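Local coordinates for FAD-binding oxidoreductase (Gulosibacter chungangensis, PDB 7PBG), which oxidises 4-alkylphenols such as 4-ethylphenol, dehydrogenating the alkyl side chain to the 4-vinylphenol with a covalently bound FAD as its redox cofactor, at residues Ala285-Lys290 against Ala384-Trp389; Leu313-Trp318 against Asp362-Leu367; Leu115-Lys120 against Ser142-Met147. One frame throughout, in Å; residues are numbered along the deposited sequence.

Interaction 1: Ala285-Lys290 against Ala384-Trp389; sequences AACVSK and AAVFDW. With FAD (flavin-adenine dinucleotide), chain C.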
loop_
_atom_site.group_PDB
_atom_site.type_symbol
_atom_site.label_atom_id
_atom_site.label_comp_id
_atom_site.label_asym_id
_atom_site.label_seq_id
_atom_site.Cartn_x
_atom_site.Cartn_y
_atom_site.Cartn_z
ATOM N N ALA A 285 7.089 -22.186 -25.354
ATOM C CA ALA A 285 7.011 -23.548 -25.923
ATOM C C ALA A 285 6.277 -24.473 -24.944
ATOM O O ALA A 285 5.369 -25.193 -25.331
ATOM C CB ALA A 285 8.412 -24.026 -26.234
ATOM N N ALA A 286 6.604 -24.396 -23.673
ATOM C CA ALA A 286 6.041 -25.341 -22.680
ATOM C C ALA A 286 4.523 -25.126 -22.480
ATOM O O ALA A 286 3.860 -26.046 -21.985
ATOM C CB ALA A 286 6.821 -25.215 -21.411
ATOM N N CYS A 287 3.969 -23.994 -22.949
ATOM C CA CYS A 287 2.526 -23.725 -22.898
ATOM C C CYS A 287 1.767 -24.339 -24.062
ATOM O O CYS A 287 0.520 -24.415 -23.961
ATOM C CB CYS A 287 2.257 -22.233 -22.777
ATOM S SG CYS A 287 2.858 -21.577 -21.200
ATOM N N VAL A 288 2.441 -24.726 -25.136
ATOM C CA VAL A 288 1.783 -25.166 -26.396
ATOM C C VAL A 288 2.418 -26.429 -26.943
ATOM O O VAL A 288 2.005 -26.859 -28.016
ATOM C CB VAL A 288 1.844 -24.100 -27.492
ATOM C CG1 VAL A 288 0.967 -22.918 -27.135
ATOM C CG2 VAL A 288 3.279 -23.717 -27.803
ATOM N N SER A 289 3.307 -27.049 -26.189
ATOM C CA SER A 289 4.002 -28.256 -26.677
ATOM C C SER A 289 4.655 -28.991 -25.519
ATOM O O SER A 289 4.834 -28.395 -24.459
ATOM C CB SER A 289 4.996 -27.892 -27.720
ATOM O OG SER A 289 6.108 -27.186 -27.132
ATOM N N LYS A 290 5.133 -30.195 -25.803
ATOM C CA LYS A 290 5.893 -31.041 -24.846
ATOM C C LYS A 290 7.363 -31.071 -25.268
ATOM O O LYS A 290 7.690 -30.818 -26.431
ATOM C CB LYS A 290 5.345 -32.467 -24.849
ATOM C CG LYS A 290 3.923 -32.589 -24.354
ATOM C CD LYS A 290 3.507 -34.037 -24.140
ATOM C CE LYS A 290 2.168 -34.133 -23.435
ATOM N NZ LYS A 290 1.136 -33.373 -24.176
ATOM N N ALA A 384 -1.146 -24.089 -17.439
ATOM C CA ALA A 384 -1.216 -25.437 -16.823
ATOM C C ALA A 384 -0.595 -26.483 -17.771
ATOM O O ALA A 384 -0.088 -27.513 -17.312
ATOM C CB ALA A 384 -2.637 -25.792 -16.446
ATOM N N ALA A 385 -0.496 -26.206 -19.056
ATOM C CA ALA A 385 0.201 -27.090 -20.011
ATOM C C ALA A 385 1.669 -27.333 -19.632
ATOM O O ALA A 385 2.231 -28.380 -20.014
ATOM C CB ALA A 385 0.078 -26.438 -21.368
ATOM N N VAL A 386 2.309 -26.424 -18.881
ATOM C CA VAL A 386 3.729 -26.628 -18.530
ATOM C C VAL A 386 3.859 -27.902 -17.679
ATOM O O VAL A 386 4.935 -28.499 -17.704
ATOM C CB VAL A 386 4.384 -25.415 -17.834
ATOM C CG1 VAL A 386 4.227 -24.182 -18.677
ATOM C CG2 VAL A 386 3.895 -25.193 -16.420
ATOM N N PHE A 387 2.798 -28.329 -16.975
ATOM C CA PHE A 387 2.786 -29.560 -16.130
ATOM C C PHE A 387 2.934 -30.816 -17.003
ATOM O O PHE A 387 3.217 -31.912 -16.485
ATOM C CB PHE A 387 1.522 -29.670 -15.257
ATOM C CG PHE A 387 1.235 -28.475 -14.397
ATOM C CD1 PHE A 387 2.278 -27.743 -13.870
ATOM C CD2 PHE A 387 -0.062 -28.063 -14.136
ATOM C CE1 PHE A 387 2.036 -26.605 -13.131
ATOM C CE2 PHE A 387 -0.301 -26.967 -13.326
ATOM C CZ PHE A 387 0.756 -26.227 -12.840
ATOM N N ASP A 388 2.687 -30.686 -18.301
ATOM C CA ASP A 388 2.717 -31.829 -19.237
ATOM C C ASP A 388 3.986 -31.752 -20.076
ATOM O O ASP A 388 4.155 -32.600 -20.954
ATOM C CB ASP A 388 1.458 -31.898 -20.122
ATOM C CG ASP A 388 0.182 -32.136 -19.337
ATOM O OD1 ASP A 388 0.229 -32.878 -18.347
ATOM O OD2 ASP A 388 -0.824 -31.514 -19.683
ATOM N N TRP A 389 4.885 -30.795 -19.813
ATOM C CA TRP A 389 6.126 -30.646 -20.625
ATOM C C TRP A 389 6.883 -31.968 -20.680
ATOM O O TRP A 389 7.409 -32.327 -21.736
ATOM C CB TRP A 389 6.972 -29.568 -19.962
ATOM C CG TRP A 389 8.271 -29.214 -20.602
ATOM C CD1 TRP A 389 9.482 -29.286 -19.988
ATOM C CD2 TRP A 389 8.517 -28.630 -21.891
ATOM N NE1 TRP A 389 10.463 -28.845 -20.807
ATOM C CE2 TRP A 389 9.905 -28.371 -21.960
ATOM C CE3 TRP A 389 7.716 -28.248 -22.971
ATOM C CZ2 TRP A 389 10.486 -27.798 -23.080
ATOM C CZ3 TRP A 389 8.285 -27.683 -24.088
ATOM C CH2 TRP A 389 9.668 -27.469 -24.129
HETATM P PA FAD C . -3.640 -20.285 -1.140
HETATM O O1A FAD C . -2.817 -21.520 -1.313
HETATM O O2A FAD C . -5.064 -20.428 -0.663
HETATM O O5B FAD C . -2.891 -19.344 -0.132
HETATM C C5B FAD C . -1.492 -19.113 -0.218
HETATM C C4B FAD C . -0.995 -18.792 1.170
HETATM O O4B FAD C . -1.587 -17.552 1.654
HETATM C C3B FAD C . -1.339 -19.817 2.263
HETATM O O3B FAD C . -0.421 -20.907 2.262
HETATM C C2B FAD C . -1.353 -18.952 3.533
HETATM O O2B FAD C . -0.025 -18.764 3.984
HETATM C C1B FAD C . -1.975 -17.660 3.013
HETATM N N9A FAD C . -3.413 -17.615 3.079
HETATM C C8A FAD C . -4.268 -17.861 2.052
HETATM N N7A FAD C . -5.512 -17.722 2.406
HETATM C C5A FAD C . -5.477 -17.431 3.749
HETATM C C6A FAD C . -6.484 -17.125 4.669
HETATM N N6A FAD C . -7.789 -17.167 4.368
HETATM N N1A FAD C . -6.097 -16.860 5.937
HETATM C C2A FAD C . -4.770 -16.826 6.223
HETATM N N3A FAD C . -3.736 -17.061 5.425
HETATM C C4A FAD C . -4.168 -17.364 4.184
HETATM N N1 FAD C . 1.368 -16.670 -8.733
HETATM C C2 FAD C . 1.120 -15.395 -8.975
HETATM O O2 FAD C . 0.901 -14.589 -8.034
HETATM N N3 FAD C . 1.004 -14.927 -10.232
HETATM C C4 FAD C . 1.223 -15.707 -11.332
HETATM O O4 FAD C . 1.031 -15.239 -12.470
HETATM C C4X FAD C . 1.532 -17.039 -11.127
HETATM N N5 FAD C . 1.758 -17.780 -12.179
HETATM C C5X FAD C . 2.050 -19.102 -11.946
HETATM C C6 FAD C . 2.272 -19.925 -13.059
HETATM C C7 FAD C . 2.516 -21.278 -12.927
HETATM C C7M FAD C . 2.731 -22.127 -14.163
HETATM C C8 FAD C . 2.529 -21.834 -11.630
HETATM C C8M FAD C . 2.791 -23.297 -11.434
HETATM C C9 FAD C . 2.348 -21.029 -10.525
HETATM C C9A FAD C . 2.087 -19.651 -10.645
HETATM N N10 FAD C . 1.840 -18.822 -9.555
HETATM C C10 FAD C . 1.540 -17.483 -9.764
HETATM C "C1'" FAD C . 1.779 -19.344 -8.165
HETATM C "C2'" FAD C . 0.373 -19.803 -7.746
HETATM O "O2'" FAD C . -0.273 -20.572 -8.818
HETATM C "C3'" FAD C . -0.614 -18.669 -7.403
HETATM O "O3'" FAD C . 0.026 -17.686 -6.627
HETATM C "C4'" FAD C . -1.896 -19.103 -6.679
HETATM O "O4'" FAD C . -2.936 -18.137 -6.899
HETATM C "C5'" FAD C . -1.655 -19.277 -5.203
HETATM O "O5'" FAD C . -2.503 -20.287 -4.640
HETATM P P FAD C . -3.922 -19.926 -4.004
HETATM O O1P FAD C . -4.748 -21.176 -3.966
HETATM O O2P FAD C . -4.443 -18.753 -4.771
HETATM O O3P FAD C . -3.575 -19.456 -2.514
HETATM O O HOH W 1 3.223 -29.385 -22.352
#
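Trp389 lays its indole against Ala286, whose CB sits over one face of the six-membered ring, 4.0 Å from its centroid, in a CH-pi contact displaced toward the rim. Although the CB of Trp389 points away from 285-290, having CG anti to the backbone N (chi1 -179°) swings the ring back across. Alanine suits position 286 because a bare methyl lets the ring close down on the backbone. In the ring plane, Ser289 O faces the C-H edge, 3.2 Å from Trp389 CE3, while the indole NE1 bonds Asp426. An alanine in place of Trp389 would probably open a gap above Ala286 and leave Asp426 without its indole donor.

Lys290 runs over the backbone of the other segment. Its CB faces Trp389 O at 3.7 Å; its CG is 3.4 Å from Asp388 O. CD and CE follow along the same oxygen, CE also nearing Asp388 CB, before the chain bends at chi4. The tip, NZ, ends 5.2 Å from Asp388 OD2, too far for a salt bridge, though the opposite charges probably attract.

Ala385 CB abuts Cys287 O, and Val386 CG1 touches both Ala286 CB and Cys287 SG. Nearer the flavin, Val386 CG2 lies 4.0 Å from methyl C7M of FAD, and the Phe387 ring turns its edge to C8M.

No hydrogen bond joins the segments directly. Water 1 lies between them, 2.8 Å from Ser289 O, and can also donate to Ala385 O, though further acceptors contest its two protons, so both bonds need not form at once. Apolar packing and the indole face therefore carry the contact beside the flavin's dimethylbenzene end, supplemented by the water and by backbone oxygens set within it.

Interaction 2: Leu313-Trp318 against Asp362-Leu367; sequences LGIGHW and DRASEL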
loop_
_atom_site.group_PDB
_atom_site.type_symbol
_atom_site.label_atom_id
_atom_site.label_comp_id
_atom_site.label_asym_id
_atom_site.label_seq_id
_atom_site.Cartn_x
_atom_site.Cartn_y
_atom_site.Cartn_z
ATOM N N LEU A 313 7.562 -22.563 -33.900
ATOM C CA LEU A 313 6.466 -21.787 -33.258
ATOM C C LEU A 313 6.347 -20.420 -33.914
ATOM O O LEU A 313 5.280 -19.812 -33.806
ATOM C CB LEU A 313 6.743 -21.654 -31.775
ATOM C CG LEU A 313 6.806 -22.955 -30.993
ATOM C CD1 LEU A 313 7.169 -22.695 -29.558
ATOM C CD2 LEU A 313 5.433 -23.639 -31.053
ATOM N N GLY A 314 7.403 -19.956 -34.588
ATOM C CA GLY A 314 7.365 -18.635 -35.230
ATOM C C GLY A 314 7.334 -17.524 -34.188
ATOM O O GLY A 314 6.624 -16.543 -34.406
ATOM N N ILE A 315 8.143 -17.639 -33.139
ATOM C CA ILE A 315 8.214 -16.619 -32.060
ATOM C C ILE A 315 9.651 -16.046 -31.985
ATOM O O ILE A 315 10.216 -15.708 -33.042
ATOM C CB ILE A 315 7.602 -17.199 -30.767
ATOM C CG1 ILE A 315 8.292 -18.469 -30.272
ATOM C CG2 ILE A 315 6.123 -17.512 -31.003
ATOM C CD1 ILE A 315 7.686 -18.998 -28.998
ATOM N N GLY A 316 10.204 -15.880 -30.802
ATOM C CA GLY A 316 11.583 -15.363 -30.640
ATOM C C GLY A 316 12.243 -16.092 -29.506
ATOM O O GLY A 316 11.536 -16.744 -28.741
ATOM N N HIS A 317 13.547 -15.910 -29.324
ATOM C CA HIS A 317 14.217 -16.392 -28.101
ATOM C C HIS A 317 13.668 -15.660 -26.866
ATOM O O HIS A 317 13.728 -16.245 -25.764
ATOM C CB HIS A 317 15.720 -16.192 -28.252
ATOM C CG HIS A 317 16.344 -17.269 -29.064
ATOM N ND1 HIS A 317 16.524 -18.548 -28.574
ATOM C CD2 HIS A 317 16.760 -17.304 -30.349
ATOM C CE1 HIS A 317 17.043 -19.305 -29.520
ATOM N NE2 HIS A 317 17.205 -18.574 -30.619
ATOM N N TRP A 318 13.241 -14.399 -27.031
ATOM C CA TRP A 318 12.536 -13.563 -26.038
ATOM C C TRP A 318 11.254 -13.092 -26.706
ATOM O O TRP A 318 11.299 -12.738 -27.910
ATOM C CB TRP A 318 13.387 -12.382 -25.551
ATOM C CG TRP A 318 14.575 -12.850 -24.781
ATOM C CD1 TRP A 318 15.867 -12.899 -25.202
ATOM C CD2 TRP A 318 14.560 -13.397 -23.447
ATOM N NE1 TRP A 318 16.651 -13.446 -24.220
ATOM C CE2 TRP A 318 15.890 -13.745 -23.132
ATOM C CE3 TRP A 318 13.558 -13.583 -22.492
ATOM C CZ2 TRP A 318 16.241 -14.282 -21.886
ATOM C CZ3 TRP A 318 13.889 -14.126 -21.269
ATOM C CH2 TRP A 318 15.218 -14.455 -20.981
ATOM N N ASP A 362 -2.192 -22.409 -35.075
ATOM C CA ASP A 362 -1.238 -21.252 -35.114
ATOM C C ASP A 362 -0.803 -21.034 -33.669
ATOM O O ASP A 362 -1.509 -20.321 -32.912
ATOM C CB ASP A 362 -1.868 -20.033 -35.787
ATOM C CG ASP A 362 -0.982 -18.814 -35.838
ATOM O OD1 ASP A 362 -0.060 -18.740 -35.025
ATOM O OD2 ASP A 362 -1.252 -17.920 -36.684
ATOM N N ARG A 363 0.242 -21.735 -33.253
ATOM C CA ARG A 363 0.585 -21.778 -31.820
ATOM C C ARG A 363 1.036 -20.392 -31.347
ATOM O O ARG A 363 0.740 -20.043 -30.168
ATOM C CB ARG A 363 1.604 -22.865 -31.505
ATOM C CG ARG A 363 1.008 -24.257 -31.624
ATOM C CD ARG A 363 2.077 -25.319 -31.630
ATOM N NE ARG A 363 2.944 -25.314 -32.825
ATOM C CZ ARG A 363 3.948 -26.167 -33.020
ATOM N NH1 ARG A 363 4.256 -27.061 -32.089
ATOM N NH2 ARG A 363 4.666 -26.088 -34.114
ATOM N N ALA A 364 1.680 -19.590 -32.193
ATOM C CA ALA A 364 2.027 -18.201 -31.793
ATOM C C ALA A 364 0.719 -17.471 -31.443
ATOM O O ALA A 364 0.653 -16.680 -30.467
ATOM C CB ALA A 364 2.764 -17.459 -32.893
ATOM N N SER A 365 -0.318 -17.677 -32.255
ATOM C CA SER A 365 -1.600 -16.971 -32.039
ATOM C C SER A 365 -2.268 -17.447 -30.742
ATOM O O SER A 365 -2.901 -16.653 -30.056
ATOM C CB SER A 365 -2.507 -17.051 -33.217
ATOM O OG SER A 365 -3.205 -18.283 -33.247
ATOM N N GLU A 366 -2.052 -18.698 -30.368
ATOM C CA GLU A 366 -2.621 -19.275 -29.143
ATOM C C GLU A 366 -1.916 -18.640 -27.960
ATOM O O GLU A 366 -2.580 -18.296 -26.938
ATOM C CB GLU A 366 -2.425 -20.784 -29.209
ATOM C CG GLU A 366 -3.070 -21.563 -28.082
ATOM C CD GLU A 366 -2.647 -23.022 -28.041
ATOM O OE1 GLU A 366 -2.245 -23.539 -29.162
ATOM O OE2 GLU A 366 -2.650 -23.641 -26.889
ATOM N N LEU A 367 -0.606 -18.491 -28.088
ATOM C CA LEU A 367 0.193 -17.890 -26.987
ATOM C C LEU A 367 -0.204 -16.446 -26.773
ATOM O O LEU A 367 -0.481 -16.037 -25.623
ATOM C CB LEU A 367 1.660 -18.021 -27.330
ATOM C CG LEU A 367 2.226 -19.429 -27.192
ATOM C CD1 LEU A 367 3.577 -19.509 -27.886
ATOM C CD2 LEU A 367 2.333 -19.842 -25.726
HETATM O O HOH W 2 2.980 -20.683 -34.536
#
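The N-terminal end of helix 363-375 packs, through Arg363, Ala364 and Leu367, on Leu313 and Ile315 of the chain that leaves helix 303-313. Leu313 CD2 stands over the centre of the Arg363 guanidinium face, 3.5 Å from its CZ, the two side chains crossing at about a right angle. The bend of Arg363 at chi3 (-67°) folds the flat group back over this methyl; the face of a guanidinium accepts hydrocarbon readily, since its N-H groups point outward in the plane, and NH1 has a long, weak ion pair with Glu293.

Ala364 is small enough for its CB to approach Leu313 O at 3.6 Å and Ile315 CG2 at 3.9 Å. Farther along, Ile315 CD1 meets Leu367 CD1 loosely. Water 2 ties the backbones, donating to Leu313 O (2.6 Å) and accepting from Ala364 N, and so serves both a carbonyl at the end of one helix and an N-H in the first turn of helix 363-375.

Asp362 caps that start: its OD1 accepts from Ser365 N at 3.0 Å, met from above the carboxylate plane, while Ser365 OG donates to Asp362 O. Gly314, with positive phi, takes the chain out of the preceding helix. The arrangement is that of an aspartate N-cap helix start packed against a helix end closed by glycine.

Interaction 3: Leu115-Lys120 against Ser142-Met147; sequences LEINEK and SGAKLM
Glu119 holds CG anti to the backbone N (chi1 -174°) and stays extended beyond it, which carries the carboxylate alongside Ala144 to the backbone of Lys145. Ile117, with its CG2 branch also anti to the backbone N, turns that methyl toward Ser142, Ala144 and Leu146.

At the rim, Lys145 N donates to Glu119 OE2 over 2.9 Å in a nearly straight bond (167° at the hydrogen), arriving well above the carboxylate plane. The aliphatic start of Lys145 lies beside the glutamate and points the same way, its CG 3.5 Å from Glu119 OE2. Bends at chi2 and chi4 then lead the ammonium off, and Lys145 NZ bonds Gly143 O at 3.0 Å. It stands 5.5 Å from Glu119 OE2. The two opposite charges thus lie near each other without pairing.

Beneath this polar edge the packing is apolar. Ile117 CG2 meets Ala144 CB at 3.8 Å, and the same methyl of Ala144 also backs on Glu119 CB. Leu146 brings CD1 to Asn118 O (3.7 Å) and behind Glu119 CA; a branched leucine here packs under the strand end, next to Val139 of helix 132-142.

The turn itself is internally braced. Gly143 takes positive phi as the chain leaves that helix, Ser142 OG accepts from Ala144 N at 2.9 Å in an ST turn and also bonds Val139 O, and Lys145 centres an inverse gamma turn. The contact thus joins the end of strand 114-118 to the turn between helix 132-142 and strand 146-147 in the FAD-binding domain. The one hydrogen bond between the segments lies beside a small apolar patch of Ile117, Ala144 and Leu146, with a carboxylate accepting a backbone N-H at an exposed edge.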
loop_
_atom_site.group_PDB
_atom_site.type_symbol
_atom_site.label_atom_id
_atom_site.label_comp_id
_atom_site.label_asym_id
_atom_site.label_seq_id
_atom_site.Cartn_x
_atom_site.Cartn_y
_atom_site.Cartn_z
ATOM N N LEU A 115 -19.704 -11.913 -2.221
ATOM C CA LEU A 115 -20.719 -11.262 -1.356
ATOM C C LEU A 115 -21.205 -9.948 -1.936
ATOM O O LEU A 115 -22.258 -9.477 -1.500
ATOM C CB LEU A 115 -20.156 -11.080 0.044
ATOM C CG LEU A 115 -19.834 -12.402 0.709
ATOM C CD1 LEU A 115 -19.186 -12.163 2.013
ATOM C CD2 LEU A 115 -21.074 -13.262 0.909
ATOM N N GLU A 116 -20.442 -9.346 -2.839
ATOM C CA GLU A 116 -20.791 -8.020 -3.375
ATOM C C GLU A 116 -20.025 -7.850 -4.678
ATOM O O GLU A 116 -18.830 -8.126 -4.710
ATOM C CB GLU A 116 -20.489 -6.905 -2.384
ATOM C CG GLU A 116 -20.912 -5.526 -2.885
ATOM C CD GLU A 116 -20.842 -4.402 -1.867
ATOM O OE1 GLU A 116 -20.312 -4.647 -0.790
ATOM O OE2 GLU A 116 -21.355 -3.282 -2.172
ATOM N N ILE A 117 -20.677 -7.229 -5.637
ATOM C CA ILE A 117 -20.053 -6.659 -6.857
ATOM C C ILE A 117 -20.640 -5.257 -6.997
ATOM O O ILE A 117 -21.775 -5.082 -7.457
ATOM C CB ILE A 117 -20.300 -7.516 -8.081
ATOM C CG1 ILE A 117 -19.764 -8.938 -7.901
ATOM C CG2 ILE A 117 -19.745 -6.857 -9.333
ATOM C CD1 ILE A 117 -20.358 -9.869 -8.910
ATOM N N ASN A 118 -19.868 -4.290 -6.544
ATOM C CA ASN A 118 -20.334 -2.891 -6.513
ATOM C C ASN A 118 -19.843 -2.238 -7.801
ATOM O O ASN A 118 -18.621 -1.902 -7.892
ATOM C CB ASN A 118 -19.843 -2.225 -5.234
ATOM C CG ASN A 118 -20.470 -0.865 -5.022
ATOM O OD1 ASN A 118 -20.608 -0.072 -5.966
ATOM N ND2 ASN A 118 -20.858 -0.605 -3.780
ATOM N N GLU A 119 -20.743 -1.984 -8.738
ATOM C CA GLU A 119 -20.298 -1.357 -10.008
ATOM C C GLU A 119 -19.909 0.124 -9.791
ATOM O O GLU A 119 -18.896 0.539 -10.329
ATOM C CB GLU A 119 -21.399 -1.450 -11.048
ATOM C CG GLU A 119 -20.945 -0.943 -12.402
ATOM C CD GLU A 119 -21.932 -1.274 -13.512
ATOM O OE1 GLU A 119 -23.125 -1.603 -13.180
ATOM O OE2 GLU A 119 -21.494 -1.256 -14.694
ATOM N N LYS A 120 -20.739 0.908 -9.092
ATOM C CA LYS A 120 -20.557 2.371 -8.957
ATOM C C LYS A 120 -19.176 2.659 -8.351
ATOM O O LYS A 120 -18.597 3.650 -8.723
ATOM C CB LYS A 120 -21.648 2.962 -8.057
ATOM C CG LYS A 120 -21.578 4.479 -7.898
ATOM C CD LYS A 120 -22.806 5.063 -7.222
ATOM C CE LYS A 120 -22.741 6.579 -7.165
ATOM N NZ LYS A 120 -23.973 7.188 -6.607
ATOM N N SER A 142 -23.354 -10.397 -13.581
ATOM C CA SER A 142 -23.909 -9.204 -12.870
ATOM C C SER A 142 -24.205 -8.067 -13.853
ATOM O O SER A 142 -25.024 -7.183 -13.487
ATOM C CB SER A 142 -22.989 -8.717 -11.780
ATOM O OG SER A 142 -21.918 -7.930 -12.313
ATOM N N GLY A 143 -23.567 -8.072 -15.034
ATOM C CA GLY A 143 -23.665 -6.945 -15.962
ATOM C C GLY A 143 -22.691 -5.834 -15.588
ATOM O O GLY A 143 -22.594 -4.882 -16.359
ATOM N N ALA A 144 -22.025 -5.902 -14.444
ATOM C CA ALA A 144 -21.157 -4.774 -13.991
ATOM C C ALA A 144 -19.970 -4.596 -14.964
ATOM O O ALA A 144 -19.329 -5.596 -15.342
ATOM C CB ALA A 144 -20.713 -5.023 -12.574
ATOM N N LYS A 145 -19.666 -3.366 -15.378
ATOM C CA LYS A 145 -18.569 -3.062 -16.332
ATOM C C LYS A 145 -17.242 -2.932 -15.569
ATOM O O LYS A 145 -16.618 -1.859 -15.539
ATOM C CB LYS A 145 -18.892 -1.812 -17.153
ATOM C CG LYS A 145 -20.226 -1.893 -17.896
ATOM C CD LYS A 145 -20.398 -3.141 -18.715
ATOM C CE LYS A 145 -21.612 -3.102 -19.629
ATOM N NZ LYS A 145 -22.658 -4.079 -19.219
ATOM N N LEU A 146 -16.819 -4.057 -15.019
ATOM C CA LEU A 146 -15.606 -4.193 -14.193
ATOM C C LEU A 146 -14.818 -5.386 -14.706
ATOM O O LEU A 146 -15.417 -6.352 -15.207
ATOM C CB LEU A 146 -16.003 -4.442 -12.738
ATOM C CG LEU A 146 -16.833 -3.367 -12.031
ATOM C CD1 LEU A 146 -17.099 -3.870 -10.640
ATOM C CD2 LEU A 146 -16.148 -2.028 -12.013
ATOM N N MET A 147 -13.510 -5.320 -14.539
ATOM C CA MET A 147 -12.558 -6.373 -14.899
ATOM C C MET A 147 -11.933 -6.901 -13.624
ATOM O O MET A 147 -11.662 -6.123 -12.669
ATOM C CB MET A 147 -11.430 -5.791 -15.763
ATOM C CG MET A 147 -11.852 -5.464 -17.153
ATOM S SD MET A 147 -10.521 -4.498 -17.900
ATOM C CE MET A 147 -9.136 -5.621 -17.691
#

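Interactions 1 and 2 form one continuous packed region, their centres 13 Å apart. Val288 CG1 meets Leu367 CD2 at 3.6 Å and Ala285 CA lies 3.7 Å from Leu313 CD1, so helix 281-288 is shared between them. Along the chain, interaction 2 is nested within the loop that interaction 1 closes. Interaction 1 borders the cofactor: the side chain of Val386 is about 5 Å from that of His395, the covalent FAD attachment. Interaction 2 lies farther from the cofactor, with the Leu367 side chain about 12 Å from FAD. Interaction 3 closes earlier in the sequence and is remote, its nearest atoms about 20 Å from interaction 1 and about 16 Å from interaction 2.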